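Local coordinates for protein N-ACETYLMURAMOYL-L-ALANINE AMIDASE CwlV (Paenibacillus polymyxa, PDB 1JWQ) that probably cleaves, through its zinc-dependent catalytic domain, the amide bond between N-acetylmuramic acid and L-alanine in bacterial cell-wall peptidoglycan, at residues V4-G16 with E26-E38. Numbering follows the deposited sequence.
Sequences VVIDAGHGAKDSG and EKTFNLAMALKVE. With ZN (zinc ion), chain B.
A zinc site bridges the loop after strand 2-8 to the start of helix 26-42, through His-10 and Glu-26, while the strand itself packs on the helix, within the beta-alpha-beta unit 2-8, 26-42, 47-51. NE2 of His-10 and OE1 of Glu-26 bind the zinc at 2.1 and 2.0 Å, the ring and carboxylate planes turned 74° apart; His-80 and two waters complete the site. From the ring edge, ND1 donates in the ring plane to OD2 of Asp-14 (2.7 Å), which, with the zinc on NE2, fixes the imidazole's rotation, while CA of Gly-16 lies over one ring face. Asn-30 spends its amide nitrogen twice: ND2 gives an almost straight bond (173°) to O of Gly-9, reached from above the carbonyl plane, and another to the zinc-bound OE1 of Glu-26. OE2 of Glu-26 accepts from the backbone N of Ala-17. Lys-27 runs extended over Asp-14 and Ser-15 until NZ hydrogen-bonds O of Ala-12 at 2.9 Å and forms a salt bridge with Asp-56; its own N bonds O of Ser-15. With an alanine here, the Ala-12 carbonyl and Asp-56 carboxylate would probably lose the ammonium they share. Along the helix, the nearly antiparallel strand (159°) sets CB of Ala-8 3.4 Å from O of Asn-30, and CG2 of Ile-6 against CB of Ala-34. This histidine-glutamate-histidine zinc site, its histidines at or just beyond the C-terminal ends of parallel strands 2-8 and 75-82 and its glutamate at the helix start, is characteristic of Amidase_3 enzymes.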
loop_
_atom_site.group_PDB
_atom_site.type_symbol
_atom_site.label_atom_id
_atom_site.label_comp_id
_atom_site.label_asym_id
_atom_site.label_seq_id
_atom_site.Cartn_x
_atom_site.Cartn_y
_atom_site.Cartn_z
ATOM N N VAL A 4 -4.656 -2.166 -12.614
ATOM C CA VAL A 4 -4.336 -2.093 -11.196
ATOM C C VAL A 4 -3.396 -0.920 -10.964
ATOM O O VAL A 4 -2.308 -0.874 -11.532
ATOM C CB VAL A 4 -3.627 -3.380 -10.724
ATOM C CG1 VAL A 4 -3.289 -3.282 -9.235
ATOM C CG2 VAL A 4 -4.507 -4.584 -10.999
ATOM N N VAL A 5 -3.814 0.033 -10.138
ATOM C CA VAL A 5 -2.956 1.175 -9.858
ATOM C C VAL A 5 -2.385 1.031 -8.459
ATOM O O VAL A 5 -3.122 0.858 -7.492
ATOM C CB VAL A 5 -3.724 2.513 -9.987
ATOM C CG1 VAL A 5 -2.857 3.671 -9.485
ATOM C CG2 VAL A 5 -4.095 2.749 -11.444
ATOM N N ILE A 6 -1.060 1.063 -8.375
ATOM C CA ILE A 6 -0.362 0.946 -7.105
ATOM C C ILE A 6 0.259 2.301 -6.836
ATOM O O ILE A 6 1.027 2.819 -7.646
ATOM C CB ILE A 6 0.752 -0.110 -7.160
ATOM C CG1 ILE A 6 0.171 -1.460 -7.591
ATOM C CG2 ILE A 6 1.428 -0.213 -5.795
ATOM C CD1 ILE A 6 -0.828 -2.054 -6.623
ATOM N N ASP A 7 -0.083 2.858 -5.684
ATOM C CA ASP A 7 0.383 4.169 -5.287
ATOM C C ASP A 7 1.321 4.109 -4.089
ATOM O O ASP A 7 0.898 3.792 -2.972
ATOM C CB ASP A 7 -0.840 5.034 -4.965
ATOM C CG ASP A 7 -0.468 6.401 -4.454
ATOM O OD1 ASP A 7 -0.892 6.745 -3.332
ATOM O OD2 ASP A 7 0.246 7.123 -5.173
ATOM N N ALA A 8 2.598 4.395 -4.332
ATOM C CA ALA A 8 3.599 4.411 -3.269
ATOM C C ALA A 8 3.475 5.787 -2.636
ATOM O O ALA A 8 3.811 6.790 -3.256
ATOM C CB ALA A 8 4.997 4.224 -3.852
ATOM N N GLY A 9 2.984 5.830 -1.404
ATOM C CA GLY A 9 2.795 7.098 -0.733
ATOM C C GLY A 9 4.013 7.994 -0.644
ATOM O O GLY A 9 5.148 7.522 -0.545
ATOM N N HIS A 10 3.763 9.298 -0.702
ATOM C CA HIS A 10 4.804 10.309 -0.580
ATOM C C HIS A 10 5.823 10.284 -1.713
ATOM O O HIS A 10 5.550 9.761 -2.792
ATOM C CB HIS A 10 5.486 10.132 0.772
ATOM C CG HIS A 10 4.515 9.922 1.891
ATOM N ND1 HIS A 10 3.648 10.908 2.312
ATOM C CD2 HIS A 10 4.193 8.811 2.595
ATOM C CE1 HIS A 10 2.831 10.409 3.224
ATOM N NE2 HIS A 10 3.139 9.140 3.413
ATOM N N GLY A 11 6.991 10.871 -1.469
ATOM C CA GLY A 11 8.018 10.888 -2.492
ATOM C C GLY A 11 8.717 12.224 -2.628
ATOM O O GLY A 11 8.120 13.278 -2.400
ATOM N N ALA A 12 9.989 12.170 -3.003
ATOM C CA ALA A 12 10.798 13.366 -3.185
ATOM C C ALA A 12 10.815 14.202 -1.910
ATOM O O ALA A 12 11.183 13.707 -0.845
ATOM C CB ALA A 12 10.262 14.184 -4.358
ATOM N N LYS A 13 10.409 15.464 -2.014
ATOM C CA LYS A 13 10.404 16.349 -0.857
ATOM C C LYS A 13 9.550 15.820 0.289
ATOM O O LYS A 13 9.776 16.177 1.442
ATOM C CB LYS A 13 9.947 17.757 -1.258
ATOM C CG LYS A 13 8.561 17.836 -1.877
ATOM C CD LYS A 13 8.245 19.271 -2.278
ATOM C CE LYS A 13 6.850 19.391 -2.867
ATOM N NZ LYS A 13 6.541 20.786 -3.284
ATOM N N ASP A 14 8.574 14.972 -0.026
ATOM C CA ASP A 14 7.713 14.384 1.001
ATOM C C ASP A 14 8.293 13.024 1.374
ATOM O O ASP A 14 8.114 12.042 0.659
ATOM C CB ASP A 14 6.282 14.215 0.478
ATOM C CG ASP A 14 5.328 13.683 1.540
ATOM O OD1 ASP A 14 5.726 13.598 2.725
ATOM O OD2 ASP A 14 4.171 13.358 1.191
ATOM N N SER A 15 9.005 12.973 2.493
ATOM C CA SER A 15 9.622 11.732 2.937
ATOM C C SER A 15 8.639 10.828 3.664
ATOM O O SER A 15 8.903 9.645 3.861
ATOM C CB SER A 15 10.786 12.036 3.876
ATOM O OG SER A 15 10.316 12.681 5.049
ATOM N N GLY A 16 7.498 11.385 4.051
ATOM C CA GLY A 16 6.540 10.602 4.802
ATOM C C GLY A 16 7.123 10.506 6.200
ATOM O O GLY A 16 7.905 11.368 6.599
ATOM N N GLU A 26 9.746 6.756 5.099
ATOM C CA GLU A 26 8.593 5.982 4.657
ATOM C C GLU A 26 8.507 5.924 3.129
ATOM O O GLU A 26 8.163 4.887 2.561
ATOM C CB GLU A 26 7.305 6.597 5.211
ATOM C CG GLU A 26 6.038 5.918 4.714
ATOM C CD GLU A 26 4.793 6.722 5.008
ATOM O OE1 GLU A 26 3.718 6.368 4.472
ATOM O OE2 GLU A 26 4.885 7.709 5.775
ATOM N N LYS A 27 8.811 7.037 2.463
ATOM C CA LYS A 27 8.739 7.083 1.004
ATOM C C LYS A 27 9.576 5.989 0.357
ATOM O O LYS A 27 9.206 5.441 -0.685
ATOM C CB LYS A 27 9.192 8.453 0.474
ATOM C CG LYS A 27 10.656 8.791 0.727
ATOM C CD LYS A 27 11.073 10.038 -0.054
ATOM C CE LYS A 27 12.565 10.327 0.104
ATOM N NZ LYS A 27 13.020 11.450 -0.783
ATOM N N THR A 28 10.706 5.681 0.982
ATOM C CA THR A 28 11.624 4.658 0.493
ATOM C C THR A 28 10.957 3.291 0.588
ATOM O O THR A 28 11.005 2.496 -0.351
ATOM C CB THR A 28 12.913 4.654 1.336
ATOM O OG1 THR A 28 13.433 5.987 1.406
ATOM C CG2 THR A 28 13.958 3.741 0.716
ATOM N N PHE A 29 10.346 3.022 1.737
ATOM C CA PHE A 29 9.645 1.764 1.953
ATOM C C PHE A 29 8.483 1.622 0.970
ATOM O O PHE A 29 8.317 0.578 0.343
ATOM C CB PHE A 29 9.101 1.701 3.382
ATOM C CG PHE A 29 8.195 0.524 3.637
ATOM C CD1 PHE A 29 8.718 -0.749 3.822
ATOM C CD2 PHE A 29 6.812 0.691 3.669
ATOM C CE1 PHE A 29 7.882 -1.843 4.035
ATOM C CE2 PHE A 29 5.967 -0.394 3.883
ATOM C CZ PHE A 29 6.505 -1.667 4.066
ATOM N N ASN A 30 7.679 2.673 0.841
ATOM C CA ASN A 30 6.526 2.635 -0.048
ATOM C C ASN A 30 6.891 2.303 -1.485
ATOM O O ASN A 30 6.223 1.497 -2.132
ATOM C CB ASN A 30 5.769 3.968 -0.005
ATOM C CG ASN A 30 5.196 4.270 1.375
ATOM O OD1 ASN A 30 5.027 3.368 2.197
ATOM N ND2 ASN A 30 4.881 5.539 1.626
ATOM N N LEU A 31 7.950 2.925 -1.987
ATOM C CA LEU A 31 8.379 2.679 -3.357
ATOM C C LEU A 31 8.882 1.247 -3.528
ATOM O O LEU A 31 8.499 0.559 -4.468
ATOM C CB LEU A 31 9.479 3.665 -3.747
ATOM C CG LEU A 31 10.038 3.494 -5.162
ATOM C CD1 LEU A 31 8.924 3.677 -6.186
ATOM C CD2 LEU A 31 11.138 4.518 -5.386
ATOM N N ALA A 32 9.743 0.803 -2.617
ATOM C CA ALA A 32 10.283 -0.552 -2.682
ATOM C C ALA A 32 9.150 -1.575 -2.721
ATOM O O ALA A 32 9.207 -2.559 -3.463
ATOM C CB ALA A 32 11.196 -0.815 -1.474
ATOM N N MET A 33 8.114 -1.337 -1.921
ATOM C CA MET A 33 6.970 -2.241 -1.875
ATOM C C MET A 33 6.180 -2.197 -3.181
ATOM O O MET A 33 5.825 -3.236 -3.731
ATOM C CB MET A 33 6.044 -1.879 -0.707
ATOM C CG MET A 33 6.626 -2.194 0.659
ATOM S SD MET A 33 7.057 -3.940 0.809
ATOM C CE MET A 33 5.534 -4.701 0.284
ATOM N N ALA A 34 5.907 -0.989 -3.666
ATOM C CA ALA A 34 5.164 -0.820 -4.907
ATOM C C ALA A 34 5.871 -1.515 -6.066
ATOM O O ALA A 34 5.237 -2.187 -6.882
ATOM C CB ALA A 34 4.981 0.665 -5.215
ATOM N N LEU A 35 7.187 -1.360 -6.138
ATOM C CA LEU A 35 7.957 -1.979 -7.212
ATOM C C LEU A 35 7.915 -3.504 -7.121
ATOM O O LEU A 35 7.846 -4.188 -8.139
ATOM C CB LEU A 35 9.408 -1.491 -7.172
ATOM C CG LEU A 35 9.599 0.002 -7.455
ATOM C CD1 LEU A 35 11.070 0.352 -7.371
ATOM C CD2 LEU A 35 9.043 0.347 -8.834
ATOM N N LYS A 36 7.962 -4.032 -5.903
ATOM C CA LYS A 36 7.913 -5.479 -5.718
ATOM C C LYS A 36 6.541 -6.027 -6.097
ATOM O O LYS A 36 6.437 -7.075 -6.736
ATOM C CB LYS A 36 8.250 -5.849 -4.271
ATOM C CG LYS A 36 9.729 -5.748 -3.937
ATOM C CD LYS A 36 9.990 -6.003 -2.462
ATOM C CE LYS A 36 11.473 -5.854 -2.115
ATOM N NZ LYS A 36 12.303 -6.874 -2.813
ATOM N N VAL A 37 5.484 -5.318 -5.711
ATOM C CA VAL A 37 4.138 -5.765 -6.042
ATOM C C VAL A 37 3.980 -5.726 -7.559
ATOM O O VAL A 37 3.386 -6.625 -8.154
ATOM C CB VAL A 37 3.069 -4.873 -5.362
ATOM C CG1 VAL A 37 1.673 -5.237 -5.862
ATOM C CG2 VAL A 37 3.138 -5.056 -3.855
ATOM N N GLU A 38 4.543 -4.697 -8.183
ATOM C CA GLU A 38 4.465 -4.563 -9.629
ATOM C C GLU A 38 5.124 -5.752 -10.319
ATOM O O GLU A 38 4.553 -6.344 -11.235
ATOM C CB GLU A 38 5.145 -3.275 -10.085
ATOM C CG GLU A 38 4.923 -2.971 -11.559
ATOM C CD GLU A 38 5.785 -1.836 -12.062
ATOM O OE1 GLU A 38 5.431 -1.239 -13.097
ATOM O OE2 GLU A 38 6.821 -1.548 -11.430
HETATM ZN ZN ZN B . 2.144 7.661 4.545
HETATM O O HOH W 1 1.510 6.952 6.330
HETATM O O HOH W 2 0.427 9.078 4.901
#